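Long-range contact in cell wall binding protein cwp8 (Peptoclostridium difficile, PDB 5J6Q), which probably attaches to the cell wall through its three CWB2 modules while holding its other domains out at the bacterial surface: residues A[115-128]-A[131-144]. Numbering follows the deposited sequence.
Sequences DNKLTATIKSTNTV and KRAKDSANVITLNV
T119 faces K131 and T127 faces N143 at the two ends of a three-stranded antiparallel meander, in which strand 127-132 lies between the outer strands 118-124 and 140-143. The sheet packs against helix 96-111, with V128 on I99 and V100 and L118 on Y106, within domain 2, far from the centre of the elongated chain.

T119 and K131 exchange two backbone bonds, T119 N to K131 O (2.9 Å) and K131 N to T119 O, while K117 O accepts a longer, nearly straight bond from A133 N. From CB, which lies on the same face of the sheet as T119, the K131 side chain turns so that CG falls between the backbone N and the carbonyl carbon (chi1 65°). That places CG 3.7 Å from T119 OG1; CD and CE then run on extended, and a bend at chi4 brings NZ to 3.6 Å from the same hydroxyl and into a weak hydrogen bond with S136 OG. T119 OG1 gives K131 O a weak second bond, and its CG2 lies against A133 CB at 3.7 Å. On the neighbouring residue, R132 CG sits 3.3 Å from K117 O, and the guanidinium sets its edge toward D115 O.

At the other end, V128 and L142 are paired by two backbone bonds, with V128 N lying in the carbonyl plane of L142 O. V144 N reaches N126 O (3.0 Å) from above the carbonyl plane, 40° out of it, and V144 CG2 packs on N126 CB. T127 and N143 form a non-hydrogen-bonded pair whose side chains run side by side. The amide of N143 turns toward T127, but ND2 stands improbably close to the methyl CG2 of T127, so its modelled orientation is doubtful. L142 O, besides its bond from V128 N, receives a CA-H...O contact from T127 CA at 3.2 Å.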
loop_
_atom_site.group_PDB
_atom_site.type_symbol
_atom_site.label_atom_id
_atom_site.label_comp_id
_atom_site.label_asym_id
_atom_site.label_seq_id
_atom_site.Cartn_x
_atom_site.Cartn_y
_atom_site.Cartn_z
ATOM N N ASP A 115 -60.039 -28.132 -38.939
ATOM C CA ASP A 115 -60.272 -27.728 -40.327
ATOM C C ASP A 115 -58.944 -27.805 -41.064
ATOM O O ASP A 115 -58.837 -28.454 -42.103
ATOM C CB ASP A 115 -60.836 -26.297 -40.408
ATOM C CG ASP A 115 -61.336 -25.929 -41.792
ATOM O OD1 ASP A 115 -61.199 -24.748 -42.177
ATOM O OD2 ASP A 115 -61.870 -26.820 -42.488
ATOM N N ASN A 116 -57.923 -27.145 -40.509
ATOM C CA ASN A 116 -56.581 -27.140 -41.093
ATOM C C ASN A 116 -55.652 -28.075 -40.320
ATOM O O ASN A 116 -54.442 -28.057 -40.535
ATOM C CB ASN A 116 -55.996 -25.726 -41.065
ATOM C CG ASN A 116 -56.799 -24.732 -41.858
ATOM O OD1 ASN A 116 -56.983 -24.909 -43.066
ATOM N ND2 ASN A 116 -57.308 -23.656 -41.261
ATOM N N LYS A 117 -56.220 -28.895 -39.425
ATOM C CA LYS A 117 -55.463 -29.825 -38.596
ATOM C C LYS A 117 -54.625 -30.787 -39.427
ATOM O O LYS A 117 -55.112 -31.374 -40.395
ATOM C CB LYS A 117 -56.421 -30.621 -37.699
ATOM C CG LYS A 117 -55.717 -31.284 -36.525
ATOM C CD LYS A 117 -56.592 -32.357 -35.904
ATOM C CE LYS A 117 -55.759 -33.418 -35.229
ATOM N NZ LYS A 117 -56.614 -34.402 -34.520
ATOM N N LEU A 118 -53.358 -30.941 -39.044
ATOM C CA LEU A 118 -52.424 -31.821 -39.730
ATOM C C LEU A 118 -52.112 -33.048 -38.890
ATOM O O LEU A 118 -52.470 -33.106 -37.714
ATOM C CB LEU A 118 -51.122 -31.070 -40.022
ATOM C CG LEU A 118 -51.297 -29.809 -40.848
ATOM C CD1 LEU A 118 -50.012 -29.018 -40.829
ATOM C CD2 LEU A 118 -51.661 -30.173 -42.269
ATOM N N THR A 119 -51.436 -34.024 -39.491
ATOM C CA THR A 119 -51.069 -35.259 -38.800
ATOM C C THR A 119 -49.702 -35.742 -39.251
ATOM O O THR A 119 -49.399 -35.740 -40.447
ATOM C CB THR A 119 -52.098 -36.369 -39.067
ATOM O OG1 THR A 119 -52.466 -36.333 -40.447
ATOM C CG2 THR A 119 -53.337 -36.218 -38.207
ATOM N N ALA A 120 -48.881 -36.164 -38.296
ATOM C CA ALA A 120 -47.540 -36.660 -38.589
ATOM C C ALA A 120 -47.317 -38.058 -38.004
ATOM O O ALA A 120 -47.798 -38.369 -36.908
ATOM C CB ALA A 120 -46.499 -35.700 -38.034
ATOM N N THR A 121 -46.592 -38.894 -38.748
ATOM C CA THR A 121 -46.272 -40.260 -38.348
ATOM C C THR A 121 -44.784 -40.532 -38.491
ATOM O O THR A 121 -44.253 -40.334 -39.592
ATOM C CB THR A 121 -46.985 -41.268 -39.264
ATOM O OG1 THR A 121 -48.360 -40.907 -39.362
ATOM C CG2 THR A 121 -46.844 -42.720 -38.753
ATOM N N ILE A 122 -44.107 -40.970 -37.413
ATOM C CA ILE A 122 -42.700 -41.315 -37.544
ATOM C C ILE A 122 -42.656 -42.575 -38.430
ATOM O O ILE A 122 -43.408 -43.500 -38.178
ATOM C CB ILE A 122 -42.105 -41.542 -36.145
ATOM C CG1 ILE A 122 -42.385 -40.287 -35.294
ATOM C CG2 ILE A 122 -40.587 -41.867 -36.233
ATOM C CD1 ILE A 122 -41.580 -40.214 -34.007
ATOM N N LYS A 123 -41.784 -42.593 -39.427
ATOM C CA LYS A 123 -41.684 -43.662 -40.385
ATOM C C LYS A 123 -40.373 -44.418 -40.270
ATOM O O LYS A 123 -40.244 -45.497 -40.799
ATOM C CB LYS A 123 -41.853 -43.055 -41.781
ATOM C CG LYS A 123 -43.088 -43.577 -42.496
ATOM C CD LYS A 123 -44.316 -42.708 -42.261
ATOM C CE LYS A 123 -45.372 -42.967 -43.314
ATOM N NZ LYS A 123 -46.288 -44.078 -42.935
ATOM N N SER A 124 -39.420 -43.847 -39.573
ATOM C CA SER A 124 -38.085 -44.416 -39.322
ATOM C C SER A 124 -37.385 -43.502 -38.304
ATOM O O SER A 124 -37.975 -42.486 -37.927
ATOM C CB SER A 124 -37.263 -44.510 -40.614
ATOM O OG SER A 124 -36.915 -43.234 -41.156
ATOM N N THR A 125 -36.176 -43.827 -37.873
ATOM C CA THR A 125 -35.445 -43.020 -36.927
ATOM C C THR A 125 -35.138 -41.590 -37.437
ATOM O O THR A 125 -34.854 -40.757 -36.594
ATOM C CB THR A 125 -34.112 -43.676 -36.580
ATOM O OG1 THR A 125 -33.425 -43.934 -37.806
ATOM C CG2 THR A 125 -34.297 -44.973 -35.777
ATOM N N ASN A 126 -35.182 -41.297 -38.762
ATOM C CA ASN A 126 -34.876 -39.929 -39.142
ATOM C C ASN A 126 -35.777 -39.367 -40.232
ATOM O O ASN A 126 -35.338 -38.479 -40.978
ATOM C CB ASN A 126 -33.407 -39.816 -39.539
ATOM C CG ASN A 126 -32.979 -40.726 -40.649
ATOM O OD1 ASN A 126 -33.783 -41.441 -41.241
ATOM N ND2 ASN A 126 -31.704 -40.743 -41.003
ATOM N N THR A 127 -37.035 -39.878 -40.316
ATOM C CA THR A 127 -38.040 -39.398 -41.276
ATOM C C THR A 127 -39.400 -39.412 -40.623
ATOM O O THR A 127 -39.720 -40.345 -39.893
ATOM C CB THR A 127 -38.126 -40.260 -42.545
ATOM O OG1 THR A 127 -38.394 -41.626 -42.176
ATOM C CG2 THR A 127 -36.845 -40.204 -43.358
ATOM N N VAL A 128 -40.197 -38.384 -40.884
ATOM C CA VAL A 128 -41.560 -38.212 -40.392
ATOM C C VAL A 128 -42.417 -37.730 -41.578
ATOM O O VAL A 128 -42.009 -36.831 -42.327
ATOM C CB VAL A 128 -41.629 -37.181 -39.240
ATOM C CG1 VAL A 128 -43.065 -37.048 -38.726
ATOM C CG2 VAL A 128 -40.695 -37.580 -38.109
ATOM N N LYS A 131 -49.076 -34.781 -43.367
ATOM C CA LYS A 131 -50.206 -34.645 -44.276
ATOM C C LYS A 131 -51.393 -34.098 -43.496
ATOM O O LYS A 131 -51.231 -33.758 -42.325
ATOM C CB LYS A 131 -50.561 -36.017 -44.876
ATOM C CG LYS A 131 -51.068 -37.008 -43.830
ATOM C CD LYS A 131 -51.087 -38.429 -44.376
ATOM C CE LYS A 131 -51.296 -39.444 -43.278
ATOM N NZ LYS A 131 -52.593 -39.239 -42.588
ATOM N N ARG A 132 -52.577 -34.006 -44.115
ATOM C CA ARG A 132 -53.730 -33.504 -43.375
ATOM C C ARG A 132 -54.538 -34.649 -42.757
ATOM O O ARG A 132 -54.472 -35.778 -43.236
ATOM C CB ARG A 132 -54.620 -32.670 -44.296
ATOM C CG ARG A 132 -55.718 -31.940 -43.541
ATOM C CD ARG A 132 -56.061 -30.625 -44.211
ATOM N NE ARG A 132 -56.087 -30.761 -45.665
ATOM C CZ ARG A 132 -56.771 -29.954 -46.463
ATOM N NH1 ARG A 132 -57.481 -28.956 -45.955
ATOM N NH2 ARG A 132 -56.756 -30.138 -47.775
ATOM N N ALA A 133 -55.298 -34.354 -41.699
ATOM C CA ALA A 133 -56.108 -35.352 -41.007
ATOM C C ALA A 133 -57.375 -35.740 -41.772
ATOM O O ALA A 133 -57.824 -36.877 -41.651
ATOM C CB ALA A 133 -56.496 -34.822 -39.636
ATOM N N LYS A 134 -57.954 -34.815 -42.552
ATOM C CA LYS A 134 -59.188 -35.123 -43.268
ATOM C C LYS A 134 -58.921 -35.760 -44.625
ATOM O O LYS A 134 -59.259 -36.922 -44.837
ATOM C CB LYS A 134 -60.022 -33.842 -43.448
ATOM N N ASP A 135 -58.316 -35.005 -45.541
ATOM C CA ASP A 135 -58.031 -35.493 -46.885
ATOM C C ASP A 135 -56.809 -36.398 -46.934
ATOM O O ASP A 135 -56.637 -37.122 -47.911
ATOM C CB ASP A 135 -57.806 -34.304 -47.833
ATOM N N SER A 136 -55.964 -36.367 -45.889
ATOM C CA SER A 136 -54.736 -37.164 -45.838
ATOM C C SER A 136 -53.893 -36.920 -47.091
ATOM O O SER A 136 -53.165 -37.803 -47.544
ATOM C CB SER A 136 -55.072 -38.646 -45.704
ATOM O OG SER A 136 -55.386 -38.962 -44.357
ATOM N N ALA A 137 -53.998 -35.707 -47.645
ATOM C CA ALA A 137 -53.272 -35.323 -48.850
ATOM C C ALA A 137 -52.185 -34.304 -48.535
ATOM O O ALA A 137 -52.038 -33.899 -47.383
ATOM C CB ALA A 137 -54.241 -34.739 -49.866
ATOM N N ASN A 138 -51.427 -33.887 -49.565
ATOM C CA ASN A 138 -50.344 -32.916 -49.430
ATOM C C ASN A 138 -49.360 -33.485 -48.428
ATOM O O ASN A 138 -49.155 -32.950 -47.341
ATOM C CB ASN A 138 -50.909 -31.563 -48.995
ATOM C CG ASN A 138 -52.078 -31.143 -49.858
ATOM O OD1 ASN A 138 -53.065 -30.608 -49.345
ATOM N ND2 ASN A 138 -52.053 -31.365 -51.181
ATOM N N VAL A 139 -48.754 -34.599 -48.829
ATOM C CA VAL A 139 -47.826 -35.367 -48.012
ATOM C C VAL A 139 -46.371 -35.021 -48.256
ATOM O O VAL A 139 -45.919 -34.991 -49.399
ATOM C CB VAL A 139 -48.058 -36.868 -48.303
ATOM C CG1 VAL A 139 -47.201 -37.722 -47.381
ATOM C CG2 VAL A 139 -49.530 -37.225 -48.139
ATOM N N ILE A 140 -45.635 -34.771 -47.173
ATOM C CA ILE A 140 -44.221 -34.471 -47.261
ATOM C C ILE A 140 -43.465 -35.351 -46.273
ATOM O O ILE A 140 -44.007 -35.755 -45.245
ATOM C CB ILE A 140 -43.947 -32.973 -46.961
ATOM C CG1 ILE A 140 -44.341 -32.632 -45.511
ATOM C CG2 ILE A 140 -44.713 -32.089 -47.939
ATOM C CD1 ILE A 140 -43.870 -31.249 -45.079
ATOM N N THR A 141 -42.229 -35.677 -46.599
ATOM C CA THR A 141 -41.400 -36.423 -45.686
ATOM C C THR A 141 -40.222 -35.533 -45.253
ATOM O O THR A 141 -39.360 -35.178 -46.058
ATOM C CB THR A 141 -40.936 -37.740 -46.327
ATOM O OG1 THR A 141 -40.048 -38.381 -45.413
ATOM C CG2 THR A 141 -40.238 -37.529 -47.665
ATOM N N LEU A 142 -40.216 -35.152 -43.989
ATOM C CA LEU A 142 -39.132 -34.379 -43.434
ATOM C C LEU A 142 -38.047 -35.297 -42.866
ATOM O O LEU A 142 -38.358 -36.324 -42.260
ATOM C CB LEU A 142 -39.698 -33.465 -42.328
ATOM C CG LEU A 142 -40.733 -32.469 -42.846
ATOM C CD1 LEU A 142 -41.149 -31.507 -41.753
ATOM C CD2 LEU A 142 -40.123 -31.727 -44.022
ATOM N N ASN A 143 -36.783 -34.962 -43.090
ATOM C CA ASN A 143 -35.686 -35.739 -42.528
ATOM C C ASN A 143 -34.994 -34.950 -41.415
ATOM O O ASN A 143 -35.055 -33.722 -41.413
ATOM C CB ASN A 143 -34.642 -36.061 -43.602
ATOM C CG ASN A 143 -35.154 -36.962 -44.695
ATOM O OD1 ASN A 143 -35.720 -36.469 -45.664
ATOM N ND2 ASN A 143 -34.963 -38.292 -44.635
ATOM N N VAL A 144 -34.352 -35.649 -40.464
ATOM C CA VAL A 144 -33.588 -34.993 -39.428
ATOM C C VAL A 144 -32.501 -34.224 -40.172
ATOM O O VAL A 144 -31.891 -34.791 -41.079
ATOM C CB VAL A 144 -32.965 -36.035 -38.461
ATOM C CG1 VAL A 144 -32.057 -35.338 -37.459
ATOM C CG2 VAL A 144 -34.054 -36.814 -37.730
#